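Local coordinates for lysosome-associated membrane glycoprotein 3 (Homo sapiens, PDB 4AKM) that plays a role in lysosome-autophagosome fusion and the unfolded protein response; this piece is its membrane-proximal luminal domain, at residues A[2-10]-A[17-25]. Sequence-based numbering, arbitrary orientation.
Sequences VKTGIYQVL and IKAEMGIQL
V9 and I17 pair on the buried face of this antiparallel hairpin: their side chains lie side by side, CB of V9 3.6 Å from CB of I17, and the two backbones exchange a pair of hydrogen bonds. The same pairing recurs at Y7 with A19 and at G5 with M21, where G5 N reaches M21 O at 2.6 Å from above the carbonyl plane. With CG set beside its own backbone N (chi1 -53°), Y7 swings its ring back along its strand, one face over G5 C. At the ring's edge a water lies 3.1 Å from Y7 OH and donates to M21 O, tying the phenol to the opposite strand. The I6, Q8, K18 and E20 face is more open, with I6 and Q8 on the surface and F149 beside K18 and E20. Here I6 runs alongside E20, and K18 NZ forms a salt bridge along the same strand to E20 OE2. T4 sets CG2 against M21 N; V2 crosses Q24, its CG2 against NE2, which is hydrogen-bonded to N41 OD1. Within the beta-prism domain, Y7, V9 and A19 pack inward on strand 57-64 of the second sheet, while strand 14-27 continues its own through backbone hydrogen bonds with strands 137-141 and 130-135.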
loop_
_atom_site.group_PDB
_atom_site.type_symbol
_atom_site.label_atom_id
_atom_site.label_comp_id
_atom_site.label_asym_id
_atom_site.label_seq_id
_atom_site.Cartn_x
_atom_site.Cartn_y
_atom_site.Cartn_z
ATOM N N VAL A 2 12.987 -2.456 -7.435
ATOM C CA VAL A 2 11.620 -2.330 -6.924
ATOM C C VAL A 2 10.662 -3.275 -7.655
ATOM O O VAL A 2 9.853 -2.850 -8.487
ATOM C CB VAL A 2 11.101 -0.874 -7.029
ATOM C CG1 VAL A 2 9.773 -0.713 -6.285
ATOM C CG2 VAL A 2 12.137 0.098 -6.487
ATOM N N LYS A 3 10.760 -4.564 -7.341
ATOM C CA LYS A 3 9.949 -5.569 -8.017
ATOM C C LYS A 3 8.485 -5.488 -7.583
ATOM O O LYS A 3 8.179 -5.255 -6.413
ATOM C CB LYS A 3 10.526 -6.980 -7.816
ATOM C CG LYS A 3 11.681 -7.336 -8.769
ATOM C CD LYS A 3 12.912 -6.442 -8.560
ATOM C CE LYS A 3 13.952 -6.619 -9.661
ATOM N NZ LYS A 3 15.115 -5.695 -9.484
ATOM N N THR A 4 7.587 -5.659 -8.545
ATOM C CA THR A 4 6.156 -5.602 -8.286
ATOM C C THR A 4 5.673 -6.898 -7.635
ATOM O O THR A 4 5.967 -7.995 -8.119
ATOM C CB THR A 4 5.374 -5.345 -9.593
ATOM O OG1 THR A 4 5.822 -4.119 -10.182
ATOM C CG2 THR A 4 3.880 -5.252 -9.328
ATOM N N GLY A 5 4.939 -6.766 -6.533
ATOM C CA GLY A 5 4.417 -7.920 -5.827
ATOM C C GLY A 5 2.941 -8.137 -6.073
ATOM O O GLY A 5 2.190 -7.171 -6.232
ATOM N N ILE A 6 2.525 -9.401 -6.112
ATOM C CA ILE A 6 1.117 -9.723 -6.285
ATOM C C ILE A 6 0.515 -10.224 -4.971
ATOM O O ILE A 6 0.792 -11.335 -4.505
ATOM C CB ILE A 6 0.889 -10.721 -7.425
ATOM C CG1 ILE A 6 1.438 -10.153 -8.733
ATOM C CG2 ILE A 6 -0.588 -11.024 -7.577
ATOM C CD1 ILE A 6 2.783 -10.714 -9.130
ATOM N N TYR A 7 -0.313 -9.372 -4.382
ATOM C CA TYR A 7 -0.863 -9.612 -3.063
ATOM C C TYR A 7 -2.354 -9.814 -3.173
ATOM O O TYR A 7 -2.963 -9.498 -4.199
ATOM C CB TYR A 7 -0.560 -8.429 -2.155
ATOM C CG TYR A 7 0.906 -8.075 -2.133
ATOM C CD1 TYR A 7 1.866 -9.031 -1.837
ATOM C CD2 TYR A 7 1.332 -6.788 -2.437
ATOM C CE1 TYR A 7 3.204 -8.712 -1.829
ATOM C CE2 TYR A 7 2.665 -6.462 -2.427
ATOM C CZ TYR A 7 3.596 -7.424 -2.125
ATOM O OH TYR A 7 4.928 -7.092 -2.116
ATOM N N GLN A 8 -2.944 -10.313 -2.095
ATOM C CA GLN A 8 -4.287 -10.837 -2.164
ATOM C C GLN A 8 -4.830 -11.068 -0.764
ATOM O O GLN A 8 -4.136 -11.606 0.098
ATOM C CB GLN A 8 -4.225 -12.153 -2.919
ATOM C CG GLN A 8 -5.535 -12.693 -3.385
ATOM C CD GLN A 8 -5.389 -14.101 -3.907
ATOM O OE1 GLN A 8 -5.238 -15.048 -3.129
ATOM N NE2 GLN A 8 -5.410 -14.250 -5.230
ATOM N N VAL A 9 -6.072 -10.657 -0.537
ATOM C CA VAL A 9 -6.738 -10.882 0.742
ATOM C C VAL A 9 -8.044 -11.634 0.492
ATOM O O VAL A 9 -8.733 -11.366 -0.489
ATOM C CB VAL A 9 -7.028 -9.551 1.471
ATOM C CG1 VAL A 9 -7.656 -9.808 2.827
ATOM C CG2 VAL A 9 -5.753 -8.733 1.627
ATOM N N LEU A 10 -8.386 -12.578 1.366
ATOM C CA LEU A 10 -9.556 -13.419 1.123
ATOM C C LEU A 10 -10.549 -13.509 2.283
ATOM O O LEU A 10 -10.165 -13.529 3.455
ATOM C CB LEU A 10 -9.118 -14.829 0.725
ATOM C CG LEU A 10 -8.440 -14.992 -0.636
ATOM C CD1 LEU A 10 -7.776 -16.361 -0.735
ATOM C CD2 LEU A 10 -9.448 -14.800 -1.756
ATOM N N ILE A 17 -9.477 -8.523 -1.524
ATOM C CA ILE A 17 -8.535 -7.505 -1.977
ATOM C C ILE A 17 -7.528 -8.138 -2.928
ATOM O O ILE A 17 -6.947 -9.175 -2.625
ATOM C CB ILE A 17 -7.752 -6.886 -0.793
ATOM C CG1 ILE A 17 -8.647 -5.972 0.045
ATOM C CG2 ILE A 17 -6.536 -6.116 -1.283
ATOM C CD1 ILE A 17 -7.936 -5.331 1.213
ATOM N N LYS A 18 -7.328 -7.515 -4.083
ATOM C CA LYS A 18 -6.312 -7.968 -5.022
ATOM C C LYS A 18 -5.408 -6.780 -5.311
ATOM O O LYS A 18 -5.873 -5.749 -5.786
ATOM C CB LYS A 18 -6.961 -8.466 -6.313
ATOM C CG LYS A 18 -6.026 -9.220 -7.243
ATOM C CD LYS A 18 -6.622 -9.314 -8.645
ATOM C CE LYS A 18 -6.039 -10.476 -9.442
ATOM N NZ LYS A 18 -4.550 -10.464 -9.472
ATOM N N ALA A 19 -4.119 -6.909 -5.018
ATOM C CA ALA A 19 -3.220 -5.776 -5.190
ATOM C C ALA A 19 -1.862 -6.168 -5.742
ATOM O O ALA A 19 -1.133 -6.968 -5.164
ATOM C CB ALA A 19 -3.071 -5.003 -3.886
ATOM N N GLU A 20 -1.546 -5.590 -6.888
ATOM C CA GLU A 20 -0.237 -5.713 -7.490
ATOM C C GLU A 20 0.390 -4.341 -7.413
ATOM O O GLU A 20 -0.281 -3.347 -7.659
ATOM C CB GLU A 20 -0.377 -6.149 -8.939
ATOM C CG GLU A 20 -1.241 -7.387 -9.110
ATOM C CD GLU A 20 -1.506 -7.705 -10.565
ATOM O OE1 GLU A 20 -1.100 -6.897 -11.419
ATOM O OE2 GLU A 20 -2.115 -8.754 -10.856
ATOM N N MET A 21 1.663 -4.290 -7.040
ATOM C CA MET A 21 2.393 -3.032 -6.921
ATOM C C MET A 21 3.805 -3.289 -6.436
ATOM O O MET A 21 4.123 -4.366 -5.934
ATOM C CB MET A 21 1.702 -2.062 -5.956
ATOM C CG MET A 21 1.600 -2.555 -4.513
ATOM S SD MET A 21 0.147 -1.949 -3.617
ATOM C CE MET A 21 0.340 -0.183 -3.764
ATOM N N GLY A 22 4.647 -2.281 -6.604
ATOM C CA GLY A 22 5.970 -2.257 -6.033
ATOM C C GLY A 22 5.930 -1.180 -4.981
ATOM O O GLY A 22 5.271 -0.156 -5.156
ATOM N N ILE A 23 6.617 -1.417 -3.872
ATOM C CA ILE A 23 6.599 -0.476 -2.762
ATOM C C ILE A 23 8.011 -0.218 -2.246
ATOM O O ILE A 23 8.834 -1.128 -2.132
ATOM C CB ILE A 23 5.645 -0.943 -1.636
ATOM C CG1 ILE A 23 4.212 -0.998 -2.163
ATOM C CG2 ILE A 23 5.713 -0.011 -0.442
ATOM C CD1 ILE A 23 3.307 -1.895 -1.365
ATOM N N GLN A 24 8.280 1.051 -1.972
ATOM C CA GLN A 24 9.577 1.504 -1.523
ATOM C C GLN A 24 9.347 2.355 -0.279
ATOM O O GLN A 24 8.355 3.077 -0.186
ATOM C CB GLN A 24 10.250 2.326 -2.636
ATOM C CG GLN A 24 11.718 2.664 -2.390
ATOM C CD GLN A 24 12.374 3.389 -3.564
ATOM O OE1 GLN A 24 12.164 4.586 -3.770
ATOM N NE2 GLN A 24 13.177 2.661 -4.335
ATOM N N LEU A 25 10.246 2.254 0.690
ATOM C CA LEU A 25 10.179 3.109 1.865
ATOM C C LEU A 25 11.406 4.005 1.892
ATOM O O LEU A 25 12.524 3.527 1.764
ATOM C CB LEU A 25 10.082 2.276 3.147
ATOM C CG LEU A 25 8.749 1.552 3.370
ATOM C CD1 LEU A 25 8.785 0.671 4.616
ATOM C CD2 LEU A 25 7.599 2.548 3.451
HETATM O O HOH W 1 5.830 -4.415 -3.326
#